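Local atomic coordinates of YPM (Yersinia pseudotuberculosis, PDB entry 1PM4), a protein that acts as a bacterial superantigen, a jelly-roll toxin that probably stimulates T cells. Residues L51-G56 against G61-N66; G23-K28 against D110-T115. All blocks are in the same frame, centred on the assembly; numbering follows the deposited sequence.

Contact 1 (L51-G56 against G61-N66)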
loop_
_atom_site.group_PDB
_atom_site.type_symbol
_atom_site.label_atom_id
_atom_site.label_comp_id
_atom_site.label_asym_id
_atom_site.label_seq_id
_atom_site.Cartn_x
_atom_site.Cartn_y
_atom_site.Cartn_z
ATOM N N LEU A 51 -7.080 -2.105 6.769
ATOM C CA LEU A 51 -7.880 -2.676 5.706
ATOM C C LEU A 51 -7.217 -3.919 5.150
ATOM O O LEU A 51 -6.049 -3.886 4.693
ATOM C CB LEU A 51 -8.112 -1.614 4.595
ATOM C CG LEU A 51 -8.849 -2.156 3.338
ATOM C CD1 LEU A 51 -10.252 -2.832 3.608
ATOM C CD2 LEU A 51 -8.957 -1.094 2.315
ATOM N N LEU A 52 -7.927 -5.047 5.266
ATOM C CA LEU A 52 -7.484 -6.281 4.664
ATOM C C LEU A 52 -8.378 -6.665 3.492
ATOM O O LEU A 52 -9.613 -6.444 3.528
ATOM C CB LEU A 52 -7.481 -7.356 5.690
ATOM C CG LEU A 52 -6.796 -7.030 7.039
ATOM C CD1 LEU A 52 -7.408 -7.970 8.030
ATOM C CD2 LEU A 52 -5.404 -7.262 6.895
ATOM N N ARG A 53 -7.767 -7.278 2.486
ATOM C CA ARG A 53 -8.499 -7.850 1.356
ATOM C C ARG A 53 -8.242 -9.330 1.212
ATOM O O ARG A 53 -7.148 -9.790 1.485
ATOM C CB ARG A 53 -8.192 -7.104 0.045
ATOM C CG ARG A 53 -9.535 -6.724 -0.644
ATOM C CD ARG A 53 -9.498 -5.956 -1.998
ATOM N NE ARG A 53 -10.748 -5.246 -2.375
ATOM C CZ ARG A 53 -11.996 -5.675 -2.140
ATOM N NH1 ARG A 53 -12.239 -6.807 -1.506
ATOM N NH2 ARG A 53 -13.027 -4.947 -2.535
ATOM N N ASN A 54 -9.245 -10.082 0.764
ATOM C CA ASN A 54 -9.027 -11.474 0.436
ATOM C C ASN A 54 -8.440 -11.514 -0.982
ATOM O O ASN A 54 -9.029 -11.029 -1.933
ATOM C CB ASN A 54 -10.299 -12.305 0.531
ATOM C CG ASN A 54 -10.010 -13.804 0.773
ATOM O OD1 ASN A 54 -10.794 -14.535 1.424
ATOM N ND2 ASN A 54 -8.864 -14.260 0.255
ATOM N N VAL A 55 -7.280 -12.110 -1.104
ATOM C CA VAL A 55 -6.350 -11.805 -2.201
ATOM C C VAL A 55 -6.649 -12.494 -3.552
ATOM O O VAL A 55 -6.726 -11.819 -4.622
ATOM C CB VAL A 55 -4.926 -12.101 -1.703
ATOM C CG1 VAL A 55 -3.932 -12.275 -2.831
ATOM C CG2 VAL A 55 -4.497 -10.965 -0.793
ATOM N N GLY A 56 -6.748 -13.816 -3.504
ATOM C CA GLY A 56 -7.288 -14.585 -4.621
ATOM C C GLY A 56 -7.813 -15.943 -4.174
ATOM O O GLY A 56 -7.759 -16.924 -4.928
ATOM N N GLY A 61 -4.758 -10.227 3.127
ATOM C CA GLY A 61 -3.594 -9.370 3.099
ATOM C C GLY A 61 -3.910 -7.907 3.342
ATOM O O GLY A 61 -4.842 -7.319 2.732
ATOM N N GLU A 62 -3.069 -7.250 4.121
ATOM C CA GLU A 62 -3.252 -5.815 4.346
ATOM C C GLU A 62 -3.116 -4.995 3.046
ATOM O O GLU A 62 -2.229 -5.215 2.265
ATOM C CB GLU A 62 -2.254 -5.359 5.389
ATOM C CG GLU A 62 -2.125 -3.861 5.506
ATOM C CD GLU A 62 -1.281 -3.479 6.711
ATOM O OE1 GLU A 62 -0.913 -4.359 7.522
ATOM O OE2 GLU A 62 -1.025 -2.281 6.855
ATOM N N ILE A 63 -4.028 -4.087 2.806
ATOM C CA ILE A 63 -3.886 -3.042 1.801
ATOM C C ILE A 63 -3.216 -1.827 2.338
ATOM O O ILE A 63 -2.249 -1.317 1.739
ATOM C CB ILE A 63 -5.310 -2.594 1.261
ATOM C CG1 ILE A 63 -6.011 -3.784 0.654
ATOM C CG2 ILE A 63 -5.142 -1.419 0.275
ATOM C CD1 ILE A 63 -7.342 -3.503 0.030
ATOM N N LYS A 64 -3.735 -1.280 3.440
ATOM C CA LYS A 64 -3.159 -0.113 4.057
ATOM C C LYS A 64 -3.737 0.011 5.455
ATOM O O LYS A 64 -4.634 -0.714 5.781
ATOM C CB LYS A 64 -3.497 1.193 3.324
ATOM C CG LYS A 64 -4.944 1.412 3.132
ATOM C CD LYS A 64 -5.183 2.825 2.461
ATOM C CE LYS A 64 -5.262 2.866 0.974
ATOM N NZ LYS A 64 -5.078 4.421 0.617
ATOM N N ARG A 65 -3.199 0.954 6.201
ATOM C CA ARG A 65 -3.594 1.227 7.574
ATOM C C ARG A 65 -3.519 2.680 7.952
ATOM O O ARG A 65 -2.804 3.484 7.352
ATOM C CB ARG A 65 -2.755 0.421 8.591
ATOM C CG ARG A 65 -1.312 0.875 8.693
ATOM C CD ARG A 65 -0.483 0.171 9.736
ATOM N NE ARG A 65 -0.437 -1.266 9.505
ATOM C CZ ARG A 65 -0.118 -2.149 10.427
ATOM N NH1 ARG A 65 0.252 -1.742 11.631
ATOM N NH2 ARG A 65 -0.062 -3.464 10.136
ATOM N N ASN A 66 -4.241 3.054 8.995
ATOM C CA ASN A 66 -4.215 4.448 9.437
ATOM C C ASN A 66 -4.413 4.497 10.921
ATOM O O ASN A 66 -4.982 3.549 11.540
ATOM C CB ASN A 66 -5.322 5.257 8.720
ATOM C CG ASN A 66 -4.993 5.622 7.291
ATOM O OD1 ASN A 66 -5.362 4.894 6.324
ATOM N ND2 ASN A 66 -4.343 6.801 7.123
#
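Glu62, whose CB lies 4.0 Å from Leu52 CD2, turns its carboxylate into the edge of the Arg65 guanidinium, in the plane of that group. The grip is side-on: Arg65 NH2 meets the syn lone pair of Glu62 OE1 at 2.9 Å, and Arg65 NE reaches OE2 of the same carboxylate, also at 2.9 Å, on its syn side but 20° out of the carboxylate plane. This two-point salt bridge fixes the rotation of both flat groups.

The backbones form an antiparallel ladder. Arg53 pairs with Gly61 through two bonds, one of them Arg53 N to Gly61 O at 2.9 Å, and Leu52 faces Glu62 as a non-hydrogen-bonded pair. Beyond them the register slips. Ile63 N donates to Leu51 O at 2.8 Å, while Leu51 N donates to Lys64 O at 3.0 Å, so two residues stand opposite one. With Ile63 at psi -54° and Lys64 extended, this is a classic beta bulge.

The bulge brings the Ile63 side chain alongside Leu51 and Arg53, all pointing the same way. Because Ile63 CG1 stands anti to its carbonyl carbon (chi1 -59°), CD1 lies between its two neighbours, 3.7 Å from Leu51 CD2 and 3.7 Å from Arg53 CB.

These strands, 47-54 and 59-67, make a hairpin at one edge of a sheet of the jelly roll, with 84-90 on the other side of 47-54. Leu51, Ile63 and Lys64 face strand 72-78 of the opposing sheet, where Arg53 NE forms a salt bridge with Asp76. Gly61 pairs with a strand of the second subunit, which carries the sheet across the interface.

Contact 2 (G23-K28 against D110-T115)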
loop_
_atom_site.group_PDB
_atom_site.type_symbol
_atom_site.label_atom_id
_atom_site.label_comp_id
_atom_site.label_asym_id
_atom_site.label_seq_id
_atom_site.Cartn_x
_atom_site.Cartn_y
_atom_site.Cartn_z
ATOM N N GLY A 23 -17.010 -6.618 5.355
ATOM C CA GLY A 23 -17.836 -5.923 4.366
ATOM C C GLY A 23 -17.938 -6.747 3.117
ATOM O O GLY A 23 -17.005 -7.471 2.756
ATOM N N ASN A 24 -19.061 -6.574 2.428
ATOM C CA ASN A 24 -19.332 -7.281 1.184
ATOM C C ASN A 24 -19.094 -8.793 1.300
ATOM O O ASN A 24 -18.363 -9.371 0.508
ATOM C CB ASN A 24 -18.508 -6.701 0.043
ATOM C CG ASN A 24 -18.914 -7.283 -1.283
ATOM O OD1 ASN A 24 -20.083 -7.583 -1.456
ATOM N ND2 ASN A 24 -17.982 -7.457 -2.200
ATOM N N LYS A 25 -19.696 -9.409 2.310
ATOM C CA LYS A 25 -19.169 -10.695 2.793
ATOM C C LYS A 25 -19.381 -11.819 1.724
ATOM O O LYS A 25 -18.478 -12.647 1.475
ATOM C CB LYS A 25 -19.668 -11.027 4.223
ATOM C CG LYS A 25 -21.139 -10.690 4.558
ATOM C CD LYS A 25 -21.584 -11.357 5.903
ATOM C CE LYS A 25 -22.133 -10.375 6.940
ATOM N NZ LYS A 25 -23.152 -9.413 6.347
ATOM N N GLU A 26 -20.505 -11.768 1.019
ATOM C CA GLU A 26 -20.727 -12.652 -0.142
ATOM C C GLU A 26 -19.915 -12.332 -1.427
ATOM O O GLU A 26 -20.136 -12.968 -2.453
ATOM C CB GLU A 26 -22.222 -12.701 -0.501
ATOM C CG GLU A 26 -22.768 -11.473 -1.238
ATOM C CD GLU A 26 -23.040 -10.288 -0.323
ATOM O OE1 GLU A 26 -24.175 -10.217 0.232
ATOM O OE2 GLU A 26 -22.125 -9.418 -0.185
ATOM N N GLY A 27 -19.007 -11.351 -1.375
ATOM C CA GLY A 27 -18.228 -10.942 -2.533
ATOM C C GLY A 27 -19.099 -10.657 -3.756
ATOM O O GLY A 27 -18.895 -11.240 -4.824
ATOM N N LYS A 28 -20.103 -9.806 -3.591
ATOM C CA LYS A 28 -20.869 -9.313 -4.718
ATOM C C LYS A 28 -19.953 -8.350 -5.463
ATOM O O LYS A 28 -19.012 -7.791 -4.866
ATOM C CB LYS A 28 -22.174 -8.639 -4.253
ATOM N N ASP A 110 -25.611 -7.293 12.229
ATOM C CA ASP A 110 -24.899 -7.782 13.403
ATOM C C ASP A 110 -23.756 -8.724 13.042
ATOM O O ASP A 110 -22.660 -8.615 13.604
ATOM C CB ASP A 110 -25.860 -8.510 14.340
ATOM C CG ASP A 110 -26.743 -7.548 15.137
ATOM O OD1 ASP A 110 -26.785 -6.336 14.798
ATOM O OD2 ASP A 110 -27.407 -7.938 16.135
ATOM N N SER A 111 -24.005 -9.569 12.049
ATOM C CA SER A 111 -23.041 -10.585 11.657
ATOM C C SER A 111 -21.790 -9.970 10.977
ATOM O O SER A 111 -20.844 -10.669 10.709
ATOM C CB SER A 111 -23.734 -11.652 10.777
ATOM O OG SER A 111 -24.092 -11.122 9.543
ATOM N N ASP A 112 -21.787 -8.655 10.729
ATOM C CA ASP A 112 -20.615 -8.025 10.143
ATOM C C ASP A 112 -19.465 -8.042 11.155
ATOM O O ASP A 112 -18.340 -7.983 10.747
ATOM C CB ASP A 112 -20.872 -6.573 9.691
ATOM C CG ASP A 112 -21.961 -6.433 8.622
ATOM O OD1 ASP A 112 -22.330 -7.440 7.911
ATOM O OD2 ASP A 112 -22.492 -5.320 8.390
ATOM N N VAL A 113 -19.790 -8.010 12.446
ATOM C CA VAL A 113 -18.777 -8.068 13.522
ATOM C C VAL A 113 -18.348 -9.504 13.665
ATOM O O VAL A 113 -19.118 -10.375 14.098
ATOM C CB VAL A 113 -19.271 -7.485 14.856
ATOM C CG1 VAL A 113 -18.116 -7.461 15.839
ATOM C CG2 VAL A 113 -19.736 -6.051 14.625
ATOM N N LEU A 114 -17.143 -9.778 13.203
ATOM C CA LEU A 114 -16.597 -11.120 13.209
ATOM C C LEU A 114 -16.261 -11.567 14.607
ATOM O O LEU A 114 -15.880 -10.770 15.504
ATOM C CB LEU A 114 -15.318 -11.208 12.359
ATOM C CG LEU A 114 -15.563 -10.920 10.883
ATOM C CD1 LEU A 114 -14.218 -10.992 10.209
ATOM C CD2 LEU A 114 -16.629 -11.891 10.204
ATOM N N THR A 115 -16.398 -12.861 14.832
ATOM C CA THR A 115 -15.955 -13.391 16.098
ATOM C C THR A 115 -14.465 -13.486 16.177
ATOM O O THR A 115 -13.904 -13.537 17.275
ATOM C CB THR A 115 -16.540 -14.798 16.410
ATOM O OG1 THR A 115 -16.121 -15.724 15.405
ATOM C CG2 THR A 115 -17.986 -14.805 16.422
HETATM O O HOH W 1 -20.428 -7.604 4.993
#
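Lys25 reaches Asp112 from a type I turn, Asn24 to Gly27, closed by Gly27 N to Asn24 O at 2.8 Å, while Asp112 lies in a 3-10 segment, and Val113 N bonds back to Asp110 O. The Asn24 amide spans the turn and ties its first residue to Lys28, just beyond it: its ND2 donates to Lys28 O at 2.9 Å, in the carbonyl plane on a lone pair, and its OD1 accepts from Lys28 N at 3.1 Å by a more bent bond.

Between the segments a single salt bridge does most of the work. Lys25 NZ stands 2.6 Å from Asp112 OD1, nearly in line with the C-O bond of that oxygen, and the two side chains cross at about a right angle. A bend in the lysine chain, at chi3 (124°) and chi4 (47°), turns the ammonium aside at its end and leaves CE 3.3 Å from Ser111 OG. Water 1 adds weak links to Lys25 N and Asp112 OD1.

Both charges have further partners. Lys25 NZ also forms a salt bridge with Glu109, and Asp112 OD2 accepts from Tyr9 OH and from Glu109 N. Asp112 thus divides its carboxylate, one oxygen for the ammonium and the other for hydroxyl and amide donors that hold it in place. A lysine paired with two acids should stay protonated, and these donors would probably favour the ionised form of the largely buried aspartate.

Overall arrangement
Along the chain the segments come in the order 23-28, 51-56, 61-66, 110-115, so the hairpin of contact 1 is enclosed in sequence by the two loops of contact 2. Their centres are 15 Å apart, with nearest atoms about 6 Å apart. Contact 1 lies within the sheet ordered 18-23, 84-90, 47-54, 59-67, at its outer edge within this chain; contact 2 joins the loop leaving strand 18-23 to the region after strand 96-103. Leu82 O accepts from both Arg53 NH1 and Asn24 ND2, and both residues touch Trp84. Contact 1 faces a second subunit; at contact 2 the C-terminal region runs beside strand 18-23, through Asp112-Ile22 and Leu114-Cys20 backbone bonds and the Cys20-Cys117 disulfide.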